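PDB 3QR0: phospholipase C-beta (PLC-beta) from Sepia officinalis, which belongs to the phospholipase C-beta family and joins PH, EF-hand-like, calcium-binding TIM-barrel-type and C2 domains in a single chain. Local coordinates for residues S669-E674 with F687-I692; I654-A659 with K704-K709. One frame throughout, in Å; residues are numbered along the deposited sequence.

Interaction 1 of 2, residues S669-E674 with F687-I692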
ATOM      1  N   SER A 669      22.227  10.898  -4.958  1.00 29.36           N
ATOM      2  CA  SER A 669      21.253  10.302  -4.041  1.00 27.85           C
ATOM      3  C   SER A 669      21.823   9.953  -2.678  1.00 27.54           C
ATOM      4  O   SER A 669      23.033   9.831  -2.502  1.00 27.64           O
ATOM      5  CB  SER A 669      20.660   9.035  -4.655  1.00 27.33           C
ATOM      6  OG  SER A 669      21.619   7.993  -4.704  1.00 27.00           O
ATOM      7  N   TYR A 670      20.918   9.798  -1.715  1.00 26.55           N
ATOM      8  CA  TYR A 670      21.244   9.214  -0.425  1.00 26.43           C
ATOM      9  C   TYR A 670      20.072   8.376   0.077  1.00 25.23           C
ATOM     10  O   TYR A 670      18.959   8.450  -0.455  1.00 24.59           O
ATOM     11  CB  TYR A 670      21.638  10.294   0.599  1.00 26.93           C
ATOM     12  CG  TYR A 670      20.567  11.321   0.912  1.00 27.32           C
ATOM     13  CD1 TYR A 670      19.552  11.043   1.824  1.00 27.60           C
ATOM     14  CD2 TYR A 670      20.585  12.580   0.319  1.00 28.80           C
ATOM     15  CE1 TYR A 670      18.572  11.983   2.125  1.00 27.45           C
ATOM     16  CE2 TYR A 670      19.609  13.534   0.618  1.00 28.61           C
ATOM     17  CZ  TYR A 670      18.607  13.228   1.521  1.00 28.60           C
ATOM     18  OH  TYR A 670      17.628  14.155   1.816  1.00 28.18           O
ATOM     19  N   VAL A 671      20.345   7.577   1.098  1.00 24.97           N
ATOM     20  CA  VAL A 671      19.361   6.669   1.664  1.00 24.06           C
ATOM     21  C   VAL A 671      19.259   6.901   3.162  1.00 24.35           C
ATOM     22  O   VAL A 671      20.270   7.121   3.841  1.00 25.14           O
ATOM     23  CB  VAL A 671      19.728   5.203   1.386  1.00 23.86           C
ATOM     24  CG1 VAL A 671      18.638   4.254   1.926  1.00 22.61           C
ATOM     25  CG2 VAL A 671      19.947   4.993  -0.114  1.00 23.43           C
ATOM     26  N   GLU A 672      18.027   6.889   3.658  1.00 23.84           N
ATOM     27  CA  GLU A 672      17.740   7.017   5.077  1.00 24.15           C
ATOM     28  C   GLU A 672      16.987   5.781   5.575  1.00 23.24           C
ATOM     29  O   GLU A 672      16.279   5.125   4.814  1.00 22.48           O
ATOM     30  CB  GLU A 672      16.884   8.253   5.321  1.00 24.39           C
ATOM     31  CG  GLU A 672      17.599   9.566   5.135  1.00 26.61           C
ATOM     32  CD  GLU A 672      16.647  10.738   5.248  1.00 28.64           C
ATOM     33  OE1 GLU A 672      15.909  10.986   4.272  1.00 29.48           O
ATOM     34  OE2 GLU A 672      16.628  11.395   6.312  1.00 30.46           O
ATOM     35  N   VAL A 673      17.146   5.472   6.856  1.00 23.23           N
ATOM     36  CA  VAL A 673      16.449   4.350   7.469  1.00 22.79           C
ATOM     37  C   VAL A 673      15.820   4.808   8.777  1.00 23.08           C
ATOM     38  O   VAL A 673      16.506   5.349   9.648  1.00 23.82           O
ATOM     39  CB  VAL A 673      17.392   3.156   7.728  1.00 23.02           C
ATOM     40  CG1 VAL A 673      16.617   1.990   8.337  1.00 22.30           C
ATOM     41  CG2 VAL A 673      18.066   2.720   6.427  1.00 23.00           C
ATOM     42  N   GLU A 674      14.512   4.617   8.890  1.00 22.88           N
ATOM     43  CA  GLU A 674      13.758   5.037  10.069  1.00 23.31           C
ATOM     44  C   GLU A 674      12.995   3.859  10.660  1.00 23.13           C
ATOM     45  O   GLU A 674      12.785   2.838   9.990  1.00 22.88           O
ATOM     46  CB  GLU A 674      12.800   6.183   9.705  1.00 23.12           C
ATOM     47  CG  GLU A 674      13.538   7.483   9.394  1.00 24.08           C
ATOM     48  CD  GLU A 674      12.657   8.724   9.362  1.00 24.16           C
ATOM     49  OE1 GLU A 674      11.410   8.612   9.399  1.00 22.98           O
ATOM     50  OE2 GLU A 674      13.237   9.834   9.315  1.00 26.18           O
ATOM     51  N   PHE A 687      19.603   8.295  10.782  1.00 27.16           N
ATOM     52  CA  PHE A 687      20.454   7.513   9.890  1.00 27.03           C
ATOM     53  C   PHE A 687      20.348   7.948   8.429  1.00 26.69           C
ATOM     54  O   PHE A 687      19.283   7.859   7.820  1.00 26.10           O
ATOM     55  CB  PHE A 687      20.082   6.037   9.982  1.00 26.50           C
ATOM     56  CG  PHE A 687      20.347   5.419  11.322  1.00 26.92           C
ATOM     57  CD1 PHE A 687      19.336   4.768  12.012  1.00 26.94           C
ATOM     58  CD2 PHE A 687      21.615   5.470  11.890  1.00 29.15           C
ATOM     59  CE1 PHE A 687      19.585   4.177  13.247  1.00 28.06           C
ATOM     60  CE2 PHE A 687      21.864   4.888  13.125  1.00 29.56           C
ATOM     61  CZ  PHE A 687      20.849   4.245  13.802  1.00 28.83           C
ATOM     62  N   LYS A 688      21.468   8.389   7.869  1.00 27.12           N
ATOM     63  CA  LYS A 688      21.526   8.858   6.492  1.00 26.96           C
ATOM     64  C   LYS A 688      22.863   8.450   5.879  1.00 27.23           C
ATOM     65  O   LYS A 688      23.901   8.661   6.493  1.00 27.64           O
ATOM     66  CB  LYS A 688      21.380  10.380   6.473  1.00 27.45           C
ATOM     67  CG  LYS A 688      21.459  11.021   5.096  1.00 28.08           C
ATOM     68  CD  LYS A 688      21.239  12.523   5.196  1.00 30.05           C
ATOM     69  CE  LYS A 688      21.754  13.248   3.975  1.00 31.01           C
ATOM     70  NZ  LYS A 688      21.415  14.697   4.032  1.00 32.48           N
ATOM     71  N   THR A 689      22.837   7.881   4.675  1.00 26.58           N
ATOM     72  CA  THR A 689      24.066   7.485   3.990  1.00 27.07           C
ATOM     73  C   THR A 689      24.801   8.697   3.449  1.00 27.99           C
ATOM     74  O   THR A 689      24.252   9.793   3.392  1.00 27.67           O
ATOM     75  CB  THR A 689      23.799   6.560   2.778  1.00 26.66           C
ATOM     76  OG1 THR A 689      23.036   7.266   1.787  1.00 25.46           O
ATOM     77  CG2 THR A 689      23.057   5.298   3.207  1.00 25.60           C
ATOM     78  N   LYS A 690      26.039   8.474   3.034  1.00 28.98           N
ATOM     79  CA  LYS A 690      26.747   9.423   2.200  1.00 30.18           C
ATOM     80  C   LYS A 690      25.994   9.634   0.884  1.00 30.22           C
ATOM     81  O   LYS A 690      25.166   8.812   0.481  1.00 29.18           O
ATOM     82  CB  LYS A 690      28.174   8.934   1.910  1.00 31.13           C
ATOM     83  CG  LYS A 690      28.263   7.650   1.064  1.00 30.97           C
ATOM     84  CD  LYS A 690      29.720   7.255   0.784  1.00 32.29           C
ATOM     85  CE  LYS A 690      30.424   6.695   2.016  1.00 32.41           C
ATOM     86  NZ  LYS A 690      29.762   5.468   2.542  1.00 31.27           N
ATOM     87  N   ILE A 691      26.304  10.734   0.213  1.00 31.17           N
ATOM     88  CA  ILE A 691      25.747  11.021  -1.098  1.00 31.45           C
ATOM     89  C   ILE A 691      26.625  10.401  -2.178  1.00 32.12           C
ATOM     90  O   ILE A 691      27.840  10.580  -2.175  1.00 32.78           O
ATOM     91  CB  ILE A 691      25.639  12.533  -1.346  1.00 31.94           C
ATOM     92  CG1 ILE A 691      24.503  13.123  -0.503  1.00 31.73           C
ATOM     93  CG2 ILE A 691      25.409  12.817  -2.834  1.00 32.15           C
ATOM     94  CD1 ILE A 691      24.599  14.622  -0.309  1.00 32.17           C
ATOM     95  N   ILE A 692      26.011   9.669  -3.099  1.00 31.89           N
ATOM     96  CA  ILE A 692      26.722   9.222  -4.285  1.00 32.78           C
ATOM     97  C   ILE A 692      26.314  10.156  -5.411  1.00 33.47           C
ATOM     98  O   ILE A 692      25.130  10.260  -5.744  1.00 32.76           O
ATOM     99  CB  ILE A 692      26.420   7.754  -4.624  1.00 32.37           C
ATOM    100  CG1 ILE A 692      26.890   6.842  -3.483  1.00 32.43           C
ATOM    101  CG2 ILE A 692      27.113   7.357  -5.919  1.00 32.69           C
ATOM    102  CD1 ILE A 692      28.414   6.846  -3.269  1.00 33.56           C
TER
HETATM  103  O   HOH W   1      23.441   8.398  -6.660  1.00 32.61           O
HETATM  104  O   HOH W   2      16.740   7.934  10.665  1.00 15.13           O
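Lys-688 meets Tyr-670 and Glu-672 at the edge of one sheet of the C2 beta sandwich, where the two segments run antiparallel. Just ahead of it, Phe-687 O takes only a weak bond from Val-673 N, and a water links Phe-687 N to Val-673 O. Lys-688 itself makes a non-hydrogen-bonded pair with Glu-672. Its CG lies anti to the backbone N (chi1 178°), which starts a fully extended chain running across one face of the Tyr-670 ring. CE sits 3.6 Å from the centroid of the Tyr-670 ring as a CH-pi contact, and NZ is 4.1 Å from the same centroid as a cation-pi partner. A long, flexible lysine suits this solvent-exposed position, lending its methylenes and its charge to one aromatic face.

At Thr-689 a hydroxyl takes the place of a backbone carbonyl as acceptor. OG1 accepts from Val-671 N (2.8 Å, 162°) and donates to Lys-690 O, while Thr-689 N binds Val-671 O at 2.8 Å. Threonine also supplies a methyl, CG2, that packs on Val-671 CB at 3.8 Å. Ile-691 follows, laying CG1 beside Tyr-670 CD2 at 4.0 Å. Finally Ile-692 pairs with Ser-669 through two backbone bonds, Ile-692 N reaching Ser-669 O at 3.0 Å. Ser-669 OG, also bonded to Tyr-701 OH, meets a water that lies 2.7 Å from Ile-692 O.

Interaction 2 of 2, residues I654-A659 with K704-K709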
ATOM      1  N   ILE A 654      20.655  -2.470   9.838  1.00 27.54           N
ATOM      2  CA  ILE A 654      20.426  -2.278   8.413  1.00 27.09           C
ATOM      3  C   ILE A 654      21.666  -1.632   7.818  1.00 27.23           C
ATOM      4  O   ILE A 654      22.007  -0.499   8.161  1.00 27.40           O
ATOM      5  CB  ILE A 654      19.199  -1.376   8.137  1.00 26.78           C
ATOM      6  CG1 ILE A 654      17.952  -1.886   8.866  1.00 27.02           C
ATOM      7  CG2 ILE A 654      18.943  -1.269   6.632  1.00 26.80           C
ATOM      8  CD1 ILE A 654      17.416  -3.200   8.359  1.00 27.52           C
ATOM      9  N   LYS A 655      22.353  -2.372   6.953  1.00 27.01           N
ATOM     10  CA  LYS A 655      23.482  -1.843   6.203  1.00 27.32           C
ATOM     11  C   LYS A 655      23.026  -1.553   4.778  1.00 26.62           C
ATOM     12  O   LYS A 655      22.642  -2.470   4.053  1.00 26.36           O
ATOM     13  CB  LYS A 655      24.630  -2.853   6.197  1.00 27.89           C
ATOM     14  CG  LYS A 655      25.891  -2.356   5.511  1.00 29.25           C
ATOM     15  CD  LYS A 655      26.939  -3.452   5.405  1.00 31.03           C
ATOM     16  CE  LYS A 655      28.169  -2.969   4.650  1.00 32.84           C
ATOM     17  NZ  LYS A 655      28.759  -1.736   5.256  1.00 34.08           N
ATOM     18  N   ILE A 656      23.059  -0.280   4.386  1.00 26.28           N
ATOM     19  CA  ILE A 656      22.733   0.126   3.021  1.00 25.65           C
ATOM     20  C   ILE A 656      23.986  -0.009   2.161  1.00 26.21           C
ATOM     21  O   ILE A 656      24.973   0.699   2.374  1.00 27.17           O
ATOM     22  CB  ILE A 656      22.211   1.585   2.962  1.00 25.49           C
ATOM     23  CG1 ILE A 656      20.973   1.759   3.849  1.00 24.56           C
ATOM     24  CG2 ILE A 656      21.884   1.997   1.514  1.00 24.63           C
ATOM     25  CD1 ILE A 656      19.783   0.885   3.454  1.00 23.78           C
ATOM     26  N   ILE A 657      23.944  -0.920   1.193  1.00 25.86           N
ATOM     27  CA  ILE A 657      25.125  -1.261   0.400  1.00 26.27           C
ATOM     28  C   ILE A 657      25.133  -0.517  -0.931  1.00 26.12           C
ATOM     29  O   ILE A 657      26.095   0.185  -1.251  1.00 26.64           O
ATOM     30  CB  ILE A 657      25.205  -2.786   0.160  1.00 26.48           C
ATOM     31  CG1 ILE A 657      25.375  -3.520   1.498  1.00 26.99           C
ATOM     32  CG2 ILE A 657      26.369  -3.135  -0.748  1.00 27.15           C
ATOM     33  CD1 ILE A 657      25.168  -5.013   1.397  1.00 26.61           C
ATOM     34  N   SER A 658      24.057  -0.662  -1.696  1.00 25.32           N
ATOM     35  CA  SER A 658      23.975  -0.050  -3.013  1.00 25.50           C
ATOM     36  C   SER A 658      22.527   0.133  -3.453  1.00 24.52           C
ATOM     37  O   SER A 658      21.601  -0.262  -2.751  1.00 23.51           O
ATOM     38  CB  SER A 658      24.721  -0.912  -4.033  1.00 26.01           C
ATOM     39  OG  SER A 658      24.074  -2.159  -4.216  1.00 25.97           O
ATOM     40  N   ALA A 659      22.349   0.753  -4.613  1.00 24.62           N
ATOM     41  CA  ALA A 659      21.035   0.873  -5.237  1.00 24.40           C
ATOM     42  C   ALA A 659      21.161   0.704  -6.739  1.00 24.86           C
ATOM     43  O   ALA A 659      22.231   0.917  -7.302  1.00 25.57           O
ATOM     44  CB  ALA A 659      20.394   2.214  -4.903  1.00 23.82           C
ATOM     45  N   LYS A 704      28.425   2.287   6.560  1.00 33.76           N
ATOM     46  CA  LYS A 704      28.522   1.619   7.848  1.00 34.30           C
ATOM     47  C   LYS A 704      27.111   1.286   8.338  1.00 33.06           C
ATOM     48  O   LYS A 704      26.174   2.061   8.129  1.00 32.47           O
ATOM     49  CB  LYS A 704      29.251   2.514   8.858  1.00 35.40           C
ATOM     50  CG  LYS A 704      29.332   1.958  10.283  1.00 37.78           C
ATOM     51  CD  LYS A 704      30.134   0.660  10.346  1.00 41.03           C
ATOM     52  CE  LYS A 704      30.091   0.024  11.732  1.00 42.59           C
ATOM     53  NZ  LYS A 704      30.505  -1.416  11.692  1.00 43.77           N
ATOM     54  N   VAL A 705      26.967   0.132   8.981  1.00 32.42           N
ATOM     55  CA  VAL A 705      25.656  -0.358   9.401  1.00 31.49           C
ATOM     56  C   VAL A 705      24.924   0.607  10.343  1.00 31.10           C
ATOM     57  O   VAL A 705      25.542   1.256  11.195  1.00 31.60           O
ATOM     58  CB  VAL A 705      25.772  -1.753  10.072  1.00 31.72           C
ATOM     59  CG1 VAL A 705      26.616  -1.682  11.343  1.00 32.17           C
ATOM     60  CG2 VAL A 705      24.398  -2.318  10.361  1.00 30.47           C
ATOM     61  N   PHE A 706      23.609   0.709  10.154  1.00 29.85           N
ATOM     62  CA  PHE A 706      22.732   1.444  11.053  1.00 29.54           C
ATOM     63  C   PHE A 706      22.162   0.452  12.070  1.00 29.43           C
ATOM     64  O   PHE A 706      21.519  -0.521  11.690  1.00 28.46           O
ATOM     65  CB  PHE A 706      21.567   2.087  10.290  1.00 28.77           C
ATOM     66  CG  PHE A 706      21.975   3.052   9.199  1.00 28.47           C
ATOM     67  CD1 PHE A 706      21.284   3.072   7.989  1.00 27.98           C
ATOM     68  CD2 PHE A 706      23.010   3.958   9.383  1.00 29.56           C
ATOM     69  CE1 PHE A 706      21.631   3.973   6.982  1.00 27.81           C
ATOM     70  CE2 PHE A 706      23.361   4.857   8.380  1.00 29.79           C
ATOM     71  CZ  PHE A 706      22.673   4.861   7.180  1.00 29.18           C
ATOM     72  N   VAL A 707      22.384   0.708  13.355  1.00 29.99           N
ATOM     73  CA  VAL A 707      21.999  -0.228  14.411  1.00 30.08           C
ATOM     74  C   VAL A 707      20.816   0.282  15.223  1.00 30.01           C
ATOM     75  O   VAL A 707      20.868   1.376  15.778  1.00 30.29           O
ATOM     76  CB  VAL A 707      23.180  -0.476  15.376  1.00 31.00           C
ATOM     77  CG1 VAL A 707      22.779  -1.448  16.483  1.00 30.84           C
ATOM     78  CG2 VAL A 707      24.399  -1.000  14.612  1.00 31.22           C
ATOM     79  N   PHE A 708      19.754  -0.514  15.290  1.00 29.75           N
ATOM     80  CA  PHE A 708      18.651  -0.272  16.215  1.00 29.99           C
ATOM     81  C   PHE A 708      18.810  -1.278  17.351  1.00 30.68           C
ATOM     82  O   PHE A 708      18.254  -2.374  17.306  1.00 30.33           O
ATOM     83  CB  PHE A 708      17.298  -0.446  15.518  1.00 29.16           C
ATOM     84  CG  PHE A 708      17.102   0.461  14.339  1.00 29.03           C
ATOM     85  CD1 PHE A 708      17.565   0.095  13.085  1.00 29.66           C
ATOM     86  CD2 PHE A 708      16.449   1.676  14.478  1.00 29.46           C
ATOM     87  CE1 PHE A 708      17.384   0.929  11.987  1.00 29.48           C
ATOM     88  CE2 PHE A 708      16.262   2.517  13.386  1.00 28.92           C
ATOM     89  CZ  PHE A 708      16.733   2.145  12.141  1.00 29.32           C
ATOM     90  N   LYS A 709      19.581  -0.888  18.362  1.00 31.87           N
ATOM     91  CA  LYS A 709      20.112  -1.820  19.356  1.00 32.90           C
ATOM     92  C   LYS A 709      19.029  -2.615  20.081  1.00 32.29           C
ATOM     93  O   LYS A 709      19.088  -3.844  20.129  1.00 32.57           O
ATOM     94  CB  LYS A 709      20.981  -1.056  20.369  1.00 33.98           C
ATOM     95  CG  LYS A 709      21.710  -1.922  21.385  1.00 36.39           C
ATOM     96  CD  LYS A 709      22.635  -2.935  20.724  1.00 38.64           C
ATOM     97  CE  LYS A 709      23.610  -3.525  21.728  1.00 40.67           C
ATOM     98  NZ  LYS A 709      24.426  -4.611  21.119  1.00 42.52           N
TER
HETATM   99  O   HOH W   3      23.801   1.608   6.419  1.00 25.35           O
HETATM  100  O   HOH W   4      29.181  -2.061   8.342  1.00 37.41           O
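An edge pairing of the other C2 sheet brings Ile-654 and Phe-706 together, joining the outermost strand 706-711 to strand 650-660. They form an antiparallel hydrogen-bonded pair, Ile-654 N to Phe-706 O and Phe-706 N to Ile-654 O, 2.8 Å each. Ile-654 N points almost straight at Phe-706 O (168°) and lies in its carbonyl plane. Phe-706 N instead approaches Ile-654 O from 42° above the carbonyl plane.

Both side chains face the sandwich interior, where bulky apolar residues belong. Ile-656 puts CG1 3.9 Å from Phe-706 CE1, and Ile-654 CG1 meets the edge of the Phe-708 ring at CE1, 4.2 Å away. The interior continues through Val-671 and Val-673 of the facing sheet.

Next to this pair a water is inserted between the backbones, and direct bonding resumes where Ile-656 pairs with Glu-703. The water accepts from Ile-656 N (2.9 Å) and donates to Lys-704 O (3.0 Å) and, at a longer 3.3 Å, to Ile-654 O. It also lies above the centre of one face of the Phe-706 ring.

On the outward side, Val-705 packs its CB against Lys-655 CB at 4.2 Å. The Lys-655 chain is extended until a bend at chi4 (55°) swings NZ to Glu-703 O and to a second water, which accepts from both NZ and Val-705 N. Lysine suits this partly exposed site because its stem is apolar and its end can donate.

With both protons of the first water apparently directed at carbonyls, its place over the Phe-706 ring is probably packing. Direct backbone bonding between the segments is confined to one residue pair, and the two waters link backbone and lysine groups that do not bond directly across these segments.

The two contacts lie in one C2 domain, their centres about 10 Å apart, one in each four-stranded sheet of the sandwich. Along the chain the order is 654-659, 669-674, 687-692, 704-709, so both segments of interaction 1 fall between those of interaction 2. In each, an outermost strand, 686-688 or 706-711, pairs with its inner neighbour. Phenylalanines join the two edges: Phe-687 CD2 comes unusually close to Phe-706 CD2, at 3.2 Å, the Phe-687 ring meets Phe-708 edge-to-face, and Val-673 CG2 packs on Phe-706 CD1 at 3.6 Å. The sheets are therefore held face to face along this margin by apolar contact, while hydrogen bonds run within each sheet.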